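Local structure of CYTH domain-containing protein (Pyrococcus horikoshii, 2DC4) at residues M1-V9 against P133-A144; N115-D125 against E155-N164. The protein is of unknown function but probably binds a triphosphate or similar polyphosphate in its eight-stranded barrel, consistent with its CYTH fold. One frame throughout, in Å; residues are numbered along the deposited sequence.

Contact 1. Residues M1-V9 against P133-A144; sequences MEIEVKFRV and PEEGKKIIWDVA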
loop_
_atom_site.group_PDB
_atom_site.type_symbol
_atom_site.label_atom_id
_atom_site.label_comp_id
_atom_site.label_asym_id
_atom_site.label_seq_id
_atom_site.Cartn_x
_atom_site.Cartn_y
_atom_site.Cartn_z
ATOM N N MET A 1 21.558 0.181 5.497
ATOM C CA MET A 1 20.615 1.177 6.085
ATOM C C MET A 1 20.739 2.533 5.400
ATOM O O MET A 1 21.701 2.794 4.676
ATOM C CB MET A 1 20.879 1.345 7.587
ATOM C CG MET A 1 22.261 1.885 7.933
ATOM S SD MET A 1 22.430 2.288 9.691
ATOM C CE MET A 1 22.628 0.645 10.381
ATOM N N GLU A 2 19.752 3.389 5.639
ATOM C CA GLU A 2 19.721 4.725 5.065
ATOM C C GLU A 2 20.674 5.614 5.858
ATOM O O GLU A 2 20.556 5.715 7.077
ATOM C CB GLU A 2 18.297 5.286 5.153
ATOM C CG GLU A 2 18.070 6.616 4.447
ATOM C CD GLU A 2 16.697 7.202 4.747
ATOM O OE1 GLU A 2 15.698 6.456 4.685
ATOM O OE2 GLU A 2 16.617 8.413 5.039
ATOM N N ILE A 3 21.624 6.237 5.167
ATOM C CA ILE A 3 22.578 7.134 5.812
ATOM C C ILE A 3 22.500 8.489 5.120
ATOM O O ILE A 3 22.694 8.595 3.907
ATOM C CB ILE A 3 24.021 6.596 5.718
ATOM C CG1 ILE A 3 24.125 5.257 6.455
ATOM C CG2 ILE A 3 24.993 7.601 6.323
ATOM C CD1 ILE A 3 23.798 5.334 7.945
ATOM N N GLU A 4 22.215 9.529 5.892
ATOM C CA GLU A 4 22.102 10.851 5.308
ATOM C C GLU A 4 22.239 11.981 6.314
ATOM O O GLU A 4 21.901 11.832 7.486
ATOM C CB GLU A 4 20.761 10.977 4.590
ATOM C CG GLU A 4 19.570 10.567 5.437
ATOM C CD GLU A 4 18.247 10.840 4.750
ATOM O OE1 GLU A 4 18.112 10.486 3.560
ATOM O OE2 GLU A 4 17.340 11.399 5.402
ATOM N N VAL A 5 22.755 13.109 5.840
ATOM C CA VAL A 5 22.911 14.292 6.670
ATOM C C VAL A 5 22.180 15.421 5.953
ATOM O O VAL A 5 22.311 15.586 4.739
ATOM C CB VAL A 5 24.389 14.673 6.849
ATOM C CG1 VAL A 5 24.507 15.880 7.767
ATOM C CG2 VAL A 5 25.151 13.489 7.432
ATOM N N LYS A 6 21.409 16.186 6.713
ATOM C CA LYS A 6 20.626 17.290 6.172
ATOM C C LYS A 6 21.283 18.617 6.529
ATOM O O LYS A 6 21.776 18.786 7.644
ATOM C CB LYS A 6 19.210 17.250 6.755
ATOM C CG LYS A 6 18.260 18.301 6.189
ATOM C CD LYS A 6 16.911 18.279 6.909
ATOM C CE LYS A 6 16.229 16.928 6.786
ATOM N NZ LYS A 6 14.922 16.911 7.503
ATOM N N PHE A 7 21.277 19.551 5.584
ATOM C CA PHE A 7 21.867 20.872 5.794
ATOM C C PHE A 7 20.902 21.991 5.422
ATOM O O PHE A 7 20.166 21.891 4.439
ATOM C CB PHE A 7 23.137 21.049 4.951
ATOM C CG PHE A 7 24.205 20.028 5.226
ATOM C CD1 PHE A 7 24.156 18.771 4.631
ATOM C CD2 PHE A 7 25.266 20.328 6.071
ATOM C CE1 PHE A 7 25.151 17.826 4.871
ATOM C CE2 PHE A 7 26.270 19.390 6.318
ATOM C CZ PHE A 7 26.212 18.136 5.716
ATOM N N ARG A 8 20.914 23.065 6.207
ATOM C CA ARG A 8 20.070 24.217 5.908
ATOM C C ARG A 8 20.947 24.984 4.925
ATOM O O ARG A 8 22.113 25.266 5.216
ATOM C CB ARG A 8 19.816 25.033 7.180
ATOM C CG ARG A 8 18.438 25.657 7.264
ATOM C CD ARG A 8 18.058 25.913 8.720
ATOM N NE ARG A 8 16.610 25.945 8.892
ATOM C CZ ARG A 8 15.978 25.451 9.948
ATOM N NH1 ARG A 8 16.664 24.889 10.928
ATOM N NH2 ARG A 8 14.659 25.497 10.019
ATOM N N VAL A 9 20.409 25.316 3.759
ATOM C CA VAL A 9 21.219 25.977 2.746
ATOM C C VAL A 9 20.534 27.088 1.973
ATOM O O VAL A 9 19.328 27.298 2.092
ATOM C CB VAL A 9 21.672 24.968 1.678
ATOM C CG1 VAL A 9 22.412 23.812 2.313
ATOM C CG2 VAL A 9 20.448 24.474 0.906
ATOM N N PRO A 133 27.974 2.159 8.066
ATOM C CA PRO A 133 27.517 3.502 8.436
ATOM C C PRO A 133 28.639 4.515 8.663
ATOM O O PRO A 133 28.560 5.650 8.198
ATOM C CB PRO A 133 26.700 3.246 9.698
ATOM C CG PRO A 133 26.097 1.908 9.422
ATOM C CD PRO A 133 27.278 1.135 8.867
ATOM N N GLU A 134 29.681 4.103 9.377
ATOM C CA GLU A 134 30.809 4.988 9.664
ATOM C C GLU A 134 31.507 5.490 8.404
ATOM O O GLU A 134 31.784 6.683 8.272
ATOM C CB GLU A 134 31.820 4.271 10.559
ATOM C CG GLU A 134 31.249 3.814 11.891
ATOM C CD GLU A 134 30.715 4.964 12.723
ATOM O OE1 GLU A 134 29.741 5.617 12.289
ATOM O OE2 GLU A 134 31.270 5.216 13.813
ATOM N N GLU A 135 31.799 4.575 7.487
ATOM C CA GLU A 135 32.460 4.927 6.236
ATOM C C GLU A 135 31.537 5.811 5.407
ATOM O O GLU A 135 31.991 6.692 4.675
ATOM C CB GLU A 135 32.803 3.657 5.449
ATOM C CG GLU A 135 33.421 3.902 4.082
ATOM C CD GLU A 135 33.737 2.611 3.342
ATOM O OE1 GLU A 135 34.558 1.817 3.846
ATOM O OE2 GLU A 135 33.164 2.390 2.254
ATOM N N GLY A 136 30.237 5.565 5.527
ATOM C CA GLY A 136 29.267 6.345 4.783
ATOM C C GLY A 136 29.257 7.791 5.238
ATOM O O GLY A 136 29.262 8.711 4.416
ATOM N N LYS A 137 29.242 7.997 6.549
ATOM C CA LYS A 137 29.240 9.353 7.079
ATOM C C LYS A 137 30.520 10.083 6.700
ATOM O O LYS A 137 30.507 11.291 6.490
ATOM C CB LYS A 137 29.062 9.339 8.599
ATOM C CG LYS A 137 27.681 8.882 9.036
ATOM C CD LYS A 137 27.413 9.188 10.502
ATOM C CE LYS A 137 25.992 8.808 10.882
ATOM N NZ LYS A 137 25.647 9.226 12.270
ATOM N N LYS A 138 31.627 9.350 6.606
ATOM C CA LYS A 138 32.900 9.956 6.228
ATOM C C LYS A 138 32.819 10.451 4.788
ATOM O O LYS A 138 33.365 11.504 4.442
ATOM C CB LYS A 138 34.040 8.941 6.365
ATOM C CG LYS A 138 34.292 8.470 7.790
ATOM C CD LYS A 138 35.446 7.477 7.840
ATOM C CE LYS A 138 35.761 7.063 9.271
ATOM N NZ LYS A 138 36.953 6.172 9.339
ATOM N N ILE A 139 32.129 9.689 3.946
ATOM C CA ILE A 139 31.982 10.070 2.549
ATOM C C ILE A 139 31.095 11.304 2.447
ATOM O O ILE A 139 31.391 12.235 1.700
ATOM C CB ILE A 139 31.356 8.930 1.718
ATOM C CG1 ILE A 139 32.328 7.751 1.642
ATOM C CG2 ILE A 139 31.013 9.431 0.321
ATOM C CD1 ILE A 139 31.758 6.534 0.933
ATOM N N ILE A 140 30.005 11.302 3.204
ATOM C CA ILE A 140 29.083 12.428 3.197
ATOM C C ILE A 140 29.804 13.696 3.618
ATOM O O ILE A 140 29.641 14.740 2.995
ATOM C CB ILE A 140 27.884 12.179 4.136
ATOM C CG1 ILE A 140 26.956 11.140 3.499
ATOM C CG2 ILE A 140 27.138 13.490 4.410
ATOM C CD1 ILE A 140 25.787 10.724 4.357
ATOM N N TRP A 141 30.616 13.607 4.666
ATOM C CA TRP A 141 31.325 14.799 5.115
ATOM C C TRP A 141 32.418 15.284 4.162
ATOM O O TRP A 141 32.668 16.484 4.075
ATOM C CB TRP A 141 31.850 14.598 6.540
ATOM C CG TRP A 141 30.752 14.854 7.524
ATOM C CD1 TRP A 141 29.992 13.925 8.178
ATOM C CD2 TRP A 141 30.188 16.131 7.844
ATOM N NE1 TRP A 141 28.982 14.547 8.877
ATOM C CE2 TRP A 141 29.081 15.900 8.689
ATOM C CE3 TRP A 141 30.510 17.447 7.491
ATOM C CZ2 TRP A 141 28.291 16.941 9.191
ATOM C CZ3 TRP A 141 29.721 18.485 7.989
ATOM C CH2 TRP A 141 28.626 18.220 8.830
ATOM N N ASP A 142 33.055 14.379 3.424
ATOM C CA ASP A 142 34.066 14.815 2.465
ATOM C C ASP A 142 33.359 15.616 1.372
ATOM O O ASP A 142 33.869 16.632 0.890
ATOM C CB ASP A 142 34.791 13.618 1.838
ATOM C CG ASP A 142 35.846 13.034 2.754
ATOM O OD1 ASP A 142 36.476 13.808 3.504
ATOM O OD2 ASP A 142 36.056 11.803 2.710
ATOM N N VAL A 143 32.176 15.146 0.981
ATOM C CA VAL A 143 31.383 15.824 -0.038
ATOM C C VAL A 143 30.867 17.158 0.506
ATOM O O VAL A 143 30.930 18.179 -0.172
ATOM C CB VAL A 143 30.167 14.965 -0.468
ATOM C CG1 VAL A 143 29.301 15.741 -1.454
ATOM C CG2 VAL A 143 30.647 13.666 -1.079
ATOM N N ALA A 144 30.365 17.148 1.735
ATOM C CA ALA A 144 29.835 18.367 2.340
ATOM C C ALA A 144 30.886 19.480 2.370
ATOM O O ALA A 144 30.605 20.617 1.991
ATOM C CB ALA A 144 29.341 18.079 3.756
#
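Phe7 and Trp141 meet at the tight end of this strand-on-helix packing. The ring of Phe7 presents its edge to one face of the indole in an offset edge-to-face pair, with planes at 73° and Phe7 CE2 3.6 Å from Trp141 CH2. Its CZ rests on the methyl of Ala144, 3.7 Å from CB, one helical turn beyond Ile140. Ile140 fills the middle with two branches. Its CG2 presses on Val5 CG2 at 3.6 Å. The other arm, with CG1 anti to the carbonyl carbon (chi1 -73°) and fully extended beyond, carries CD1 across to the strand, 3.8 Å from Ile3 CG2 and equally near the CA of Glu4. Val5 CG1 leans more distantly on Trp141 CZ2. Toward the start of both segments the contacts are fewer and more exposed. Ile3 CD1 lies 4.0 Å from Pro133 CB, and Met1 lays SD over Pro133 CG at 3.7 Å, at the exposed end of the contact. Lys137 lends only its aliphatic stem to Ile3; its NZ forms a salt bridge with Glu68. The contact is wholly apolar: Ile3, Val5 and Phe7 face the helix, while Glu2, Glu4 and Lys6, which match the ExExK signature of CYTH domains, alternate with them and take little or no part. Strand 2-8 closes the antiparallel barrel, bonded through its backbone to Phe70 of strand 69-76 and to Ile126 and Val128 of strand 121-128. Helix residues 133-144 run at 32° to strand 2-8; helix 133-146 lies on the outside, also touching strand 110-117 through Ile139 and Val143.

Contact 2. Residues N115-D125 against E155-N164; sequences NRVEKAGDFLD and EPKLYIELIN
Tyr159 reaches from the short helix 159-162 across to the hairpin of strands 110-117 and 121-128, and buries the largest share of its segment. Its CG lies anti to the carbonyl carbon (chi1 -73°), which swings the ring toward the hairpin and puts OH at Asp125. The aromatic part is an offset edge-to-face pair: the tyrosine edge is turned to the face of Phe123, planes 74° apart and centroids 5.6 Å apart. Leu162 adds an off-centre CH-pi contact, CD1 lying 4.3 Å from the Phe123 centroid. Apolar packing continues with Val117 CG2, 3.8 Å from Tyr159 CE2, and with Glu155, whose CG touches Phe123 CE2 while its carboxylate turns to Arg8. Among the polar contacts, Tyr159 OH donates to Asp125 OD2 at 2.7 Å, arriving from above the carboxylate plane, 46° out of it. Asn115 ND2 lies 2.9 Å from the same hydroxyl, and its OD1 accepts from Arg102. A phenylalanine in place of Tyr159 would probably deprive Asp125 OD2 of its hydroxyl donor. Backbone contacts tie down the chain end: Asn164 N donates to Lys119 O at 3.0 Å, and Ile163 CA makes a longer C-H...O approach to that oxygen. Lys119 sits in the hairpin turn, next to a classic beta bulge in which Ala120 and Gly121 both face Val117; the Ala120 methyl packs 4.2 Å from Leu162 CB. Strand 121-128 pairs on its other side with strand 2-8, whose Lys6 makes a cation-pi contact with Tyr159. Beyond strand 110-117 lies strand 94-107, and helix 11-21 packs on Leu124.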
loop_
_atom_site.group_PDB
_atom_site.type_symbol
_atom_site.label_atom_id
_atom_site.label_comp_id
_atom_site.label_asym_id
_atom_site.label_seq_id
_atom_site.Cartn_x
_atom_site.Cartn_y
_atom_site.Cartn_z
ATOM N N ASN A 115 16.086 20.310 -1.503
ATOM C CA ASN A 115 14.670 20.529 -1.259
ATOM C C ASN A 115 14.215 21.934 -0.928
ATOM O O ASN A 115 14.783 22.587 -0.054
ATOM C CB ASN A 115 14.213 19.632 -0.115
ATOM C CG ASN A 115 14.521 18.179 -0.361
ATOM O OD1 ASN A 115 14.048 17.595 -1.331
ATOM N ND2 ASN A 115 15.322 17.585 0.518
ATOM N N ARG A 116 13.173 22.386 -1.621
ATOM C CA ARG A 116 12.578 23.684 -1.326
ATOM C C ARG A 116 11.278 23.252 -0.656
ATOM O O ARG A 116 10.318 22.868 -1.323
ATOM C CB ARG A 116 12.320 24.473 -2.611
ATOM C CG ARG A 116 13.564 24.611 -3.467
ATOM C CD ARG A 116 13.595 25.911 -4.240
ATOM N NE ARG A 116 13.944 27.036 -3.380
ATOM C CZ ARG A 116 14.091 28.284 -3.810
ATOM N NH1 ARG A 116 13.912 28.568 -5.093
ATOM N NH2 ARG A 116 14.442 29.242 -2.962
ATOM N N VAL A 117 11.276 23.296 0.672
ATOM C CA VAL A 117 10.146 22.815 1.488
ATOM C C VAL A 117 9.182 23.932 1.900
ATOM O O VAL A 117 9.536 24.896 2.577
ATOM C CB VAL A 117 10.686 22.152 2.756
ATOM C CG1 VAL A 117 9.526 21.507 3.514
ATOM C CG2 VAL A 117 11.705 21.092 2.409
ATOM N N GLU A 118 7.913 23.785 1.441
ATOM C CA GLU A 118 6.873 24.736 1.830
ATOM C C GLU A 118 6.782 24.881 3.368
ATOM O O GLU A 118 6.798 23.909 4.117
ATOM C CB GLU A 118 5.526 24.272 1.226
ATOM C CG GLU A 118 5.421 24.551 -0.286
ATOM C CD GLU A 118 3.998 24.343 -0.790
ATOM O OE1 GLU A 118 3.838 23.966 -1.947
ATOM O OE2 GLU A 118 3.050 24.652 -0.062
ATOM N N LYS A 119 6.776 26.160 3.831
ATOM C CA LYS A 119 6.635 26.457 5.268
ATOM C C LYS A 119 7.810 25.954 6.122
ATOM O O LYS A 119 7.702 25.803 7.330
ATOM C CB LYS A 119 5.336 25.817 5.769
ATOM C CG LYS A 119 4.099 26.387 5.070
ATOM C CD LYS A 119 2.789 25.798 5.581
ATOM C CE LYS A 119 1.582 26.328 4.808
ATOM N NZ LYS A 119 0.363 25.671 5.293
ATOM N N ALA A 120 8.969 25.726 5.512
ATOM C CA ALA A 120 10.135 25.287 6.274
ATOM C C ALA A 120 11.424 25.943 5.789
ATOM O O ALA A 120 12.222 26.415 6.598
ATOM C CB ALA A 120 10.264 23.771 6.217
ATOM N N GLY A 121 11.625 25.973 4.475
ATOM C CA GLY A 121 12.827 26.578 3.926
ATOM C C GLY A 121 13.549 25.665 2.951
ATOM O O GLY A 121 12.972 24.688 2.474
ATOM N N ASP A 122 14.811 25.972 2.663
ATOM C CA ASP A 122 15.585 25.160 1.725
ATOM C C ASP A 122 16.609 24.288 2.440
ATOM O O ASP A 122 17.356 24.753 3.301
ATOM C CB ASP A 122 16.272 26.059 0.697
ATOM C CG ASP A 122 15.282 26.915 -0.074
ATOM O OD1 ASP A 122 14.238 26.377 -0.494
ATOM O OD2 ASP A 122 15.546 28.120 -0.267
ATOM N N PHE A 123 16.643 23.012 2.069
ATOM C CA PHE A 123 17.551 22.068 2.698
ATOM C C PHE A 123 18.196 21.168 1.667
ATOM O O PHE A 123 17.641 20.937 0.593
ATOM C CB PHE A 123 16.797 21.186 3.699
ATOM C CG PHE A 123 16.076 21.956 4.769
ATOM C CD1 PHE A 123 14.839 22.537 4.515
ATOM C CD2 PHE A 123 16.647 22.111 6.026
ATOM C CE1 PHE A 123 14.182 23.265 5.505
ATOM C CE2 PHE A 123 16.001 22.835 7.018
ATOM C CZ PHE A 123 14.770 23.412 6.762
ATOM N N LEU A 124 19.377 20.667 2.005
ATOM C CA LEU A 124 20.082 19.748 1.125
ATOM C C LEU A 124 20.322 18.485 1.921
ATOM O O LEU A 124 20.884 18.534 3.013
ATOM C CB LEU A 124 21.442 20.305 0.683
ATOM C CG LEU A 124 22.336 19.253 -0.003
ATOM C CD1 LEU A 124 21.767 18.910 -1.374
ATOM C CD2 LEU A 124 23.766 19.770 -0.140
ATOM N N ASP A 125 19.868 17.353 1.396
ATOM C CA ASP A 125 20.112 16.087 2.056
ATOM C C ASP A 125 21.209 15.419 1.241
ATOM O O ASP A 125 21.114 15.339 0.016
ATOM C CB ASP A 125 18.865 15.196 2.040
ATOM C CG ASP A 125 17.863 15.573 3.109
ATOM O OD1 ASP A 125 18.252 15.614 4.295
ATOM O OD2 ASP A 125 16.686 15.816 2.773
ATOM N N GLU A 155 21.057 20.283 10.035
ATOM C CA GLU A 155 19.713 20.390 10.591
ATOM C C GLU A 155 19.281 18.972 10.959
ATOM O O GLU A 155 19.008 18.149 10.085
ATOM C CB GLU A 155 18.737 20.983 9.572
ATOM C CG GLU A 155 17.299 21.030 10.082
ATOM C CD GLU A 155 17.202 21.599 11.491
ATOM O OE1 GLU A 155 17.540 22.783 11.682
ATOM O OE2 GLU A 155 16.798 20.864 12.412
ATOM N N PRO A 156 19.223 18.667 12.262
ATOM C CA PRO A 156 18.831 17.337 12.740
ATOM C C PRO A 156 17.344 17.013 12.601
ATOM O O PRO A 156 16.970 15.865 12.365
ATOM C CB PRO A 156 19.261 17.350 14.211
ATOM C CG PRO A 156 20.215 18.515 14.319
ATOM C CD PRO A 156 19.624 19.521 13.388
ATOM N N LYS A 157 16.498 18.026 12.748
ATOM C CA LYS A 157 15.057 17.816 12.680
ATOM C C LYS A 157 14.540 17.233 11.371
ATOM O O LYS A 157 15.067 17.509 10.294
ATOM C CB LYS A 157 14.323 19.126 12.967
ATOM C CG LYS A 157 14.480 19.634 14.394
ATOM C CD LYS A 157 13.651 20.895 14.612
ATOM C CE LYS A 157 13.657 21.322 16.071
ATOM N NZ LYS A 157 12.785 22.511 16.302
ATOM N N LEU A 158 13.496 16.419 11.484
ATOM C CA LEU A 158 12.866 15.804 10.322
ATOM C C LEU A 158 11.970 16.852 9.671
ATOM O O LEU A 158 11.547 17.800 10.323
ATOM C CB LEU A 158 12.018 14.611 10.766
ATOM C CG LEU A 158 12.743 13.568 11.616
ATOM C CD1 LEU A 158 11.744 12.538 12.128
ATOM C CD2 LEU A 158 13.835 12.906 10.787
ATOM N N TYR A 159 11.673 16.680 8.389
ATOM C CA TYR A 159 10.828 17.633 7.690
ATOM C C TYR A 159 9.457 17.789 8.329
ATOM O O TYR A 159 8.909 18.888 8.356
ATOM C CB TYR A 159 10.682 17.228 6.220
ATOM C CG TYR A 159 11.933 17.487 5.418
ATOM C CD1 TYR A 159 12.492 16.496 4.612
ATOM C CD2 TYR A 159 12.579 18.723 5.487
ATOM C CE1 TYR A 159 13.677 16.731 3.898
ATOM C CE2 TYR A 159 13.751 18.966 4.781
ATOM C CZ TYR A 159 14.296 17.966 3.992
ATOM O OH TYR A 159 15.477 18.204 3.319
ATOM N N ILE A 160 8.903 16.699 8.850
ATOM C CA ILE A 160 7.591 16.777 9.477
ATOM C C ILE A 160 7.655 17.615 10.765
ATOM O O ILE A 160 6.650 18.176 11.203
ATOM C CB ILE A 160 7.016 15.346 9.742
ATOM C CG1 ILE A 160 5.575 15.438 10.257
ATOM C CG2 ILE A 160 7.907 14.590 10.721
ATOM C CD1 ILE A 160 4.616 16.148 9.304
ATOM N N GLU A 161 8.847 17.727 11.351
ATOM C CA GLU A 161 9.031 18.531 12.565
ATOM C C GLU A 161 9.386 19.983 12.210
ATOM O O GLU A 161 9.213 20.891 13.023
ATOM C CB GLU A 161 10.155 17.952 13.437
ATOM C CG GLU A 161 9.999 16.483 13.824
ATOM C CD GLU A 161 11.160 15.965 14.671
ATOM O OE1 GLU A 161 12.336 16.123 14.262
ATOM O OE2 GLU A 161 10.894 15.387 15.749
ATOM N N LEU A 162 9.883 20.197 10.995
ATOM C CA LEU A 162 10.293 21.525 10.542
ATOM C C LEU A 162 9.196 22.423 9.986
ATOM O O LEU A 162 9.286 23.645 10.093
ATOM C CB LEU A 162 11.402 21.396 9.492
ATOM C CG LEU A 162 12.748 20.888 10.009
ATOM C CD1 LEU A 162 13.589 20.362 8.858
ATOM C CD2 LEU A 162 13.462 22.014 10.747
ATOM N N ILE A 163 8.168 21.831 9.386
ATOM C CA ILE A 163 7.094 22.630 8.814
ATOM C C ILE A 163 6.328 23.396 9.889
ATOM O O ILE A 163 5.970 22.847 10.932
ATOM C CB ILE A 163 6.116 21.756 8.004
ATOM C CG1 ILE A 163 5.562 20.637 8.885
ATOM C CG2 ILE A 163 6.834 21.184 6.783
ATOM C CD1 ILE A 163 4.469 19.820 8.213
ATOM N N ASN A 164 6.091 24.675 9.621
ATOM C CA ASN A 164 5.389 25.548 10.549
ATOM C C ASN A 164 3.880 25.351 10.466
ATOM O O ASN A 164 3.431 24.618 9.559
ATOM C CB ASN A 164 5.744 27.008 10.248
ATOM C CG ASN A 164 5.119 27.979 11.232
ATOM O OD1 ASN A 164 5.303 27.856 12.443
ATOM N ND2 ASN A 164 4.380 28.956 10.716
#

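Contacts 1 and 2 lie about 17 Å apart between centres and join in the barrel where strands 2-8 and 121-128 run side by side. Phe7 N probably donates a hydrogen bond to Leu124 O at 2.8 Å, linking the two backbones. Lys6 bridges to contact 2: its CB packs 3.1 Å from Asp125 OD1, and its NZ bonds to Lys157 O. Contact 1 attaches helix 133-146 to the outer side of the strand, whereas contact 2 uses the C-terminal segment against the hairpin. In CYTH relatives the charged side chains of the ExExK motif line the substrate tunnel, so Lys6 of contact 1, against Tyr159 of contact 2, probably brings both to its edge, although no ligand fixes the site here.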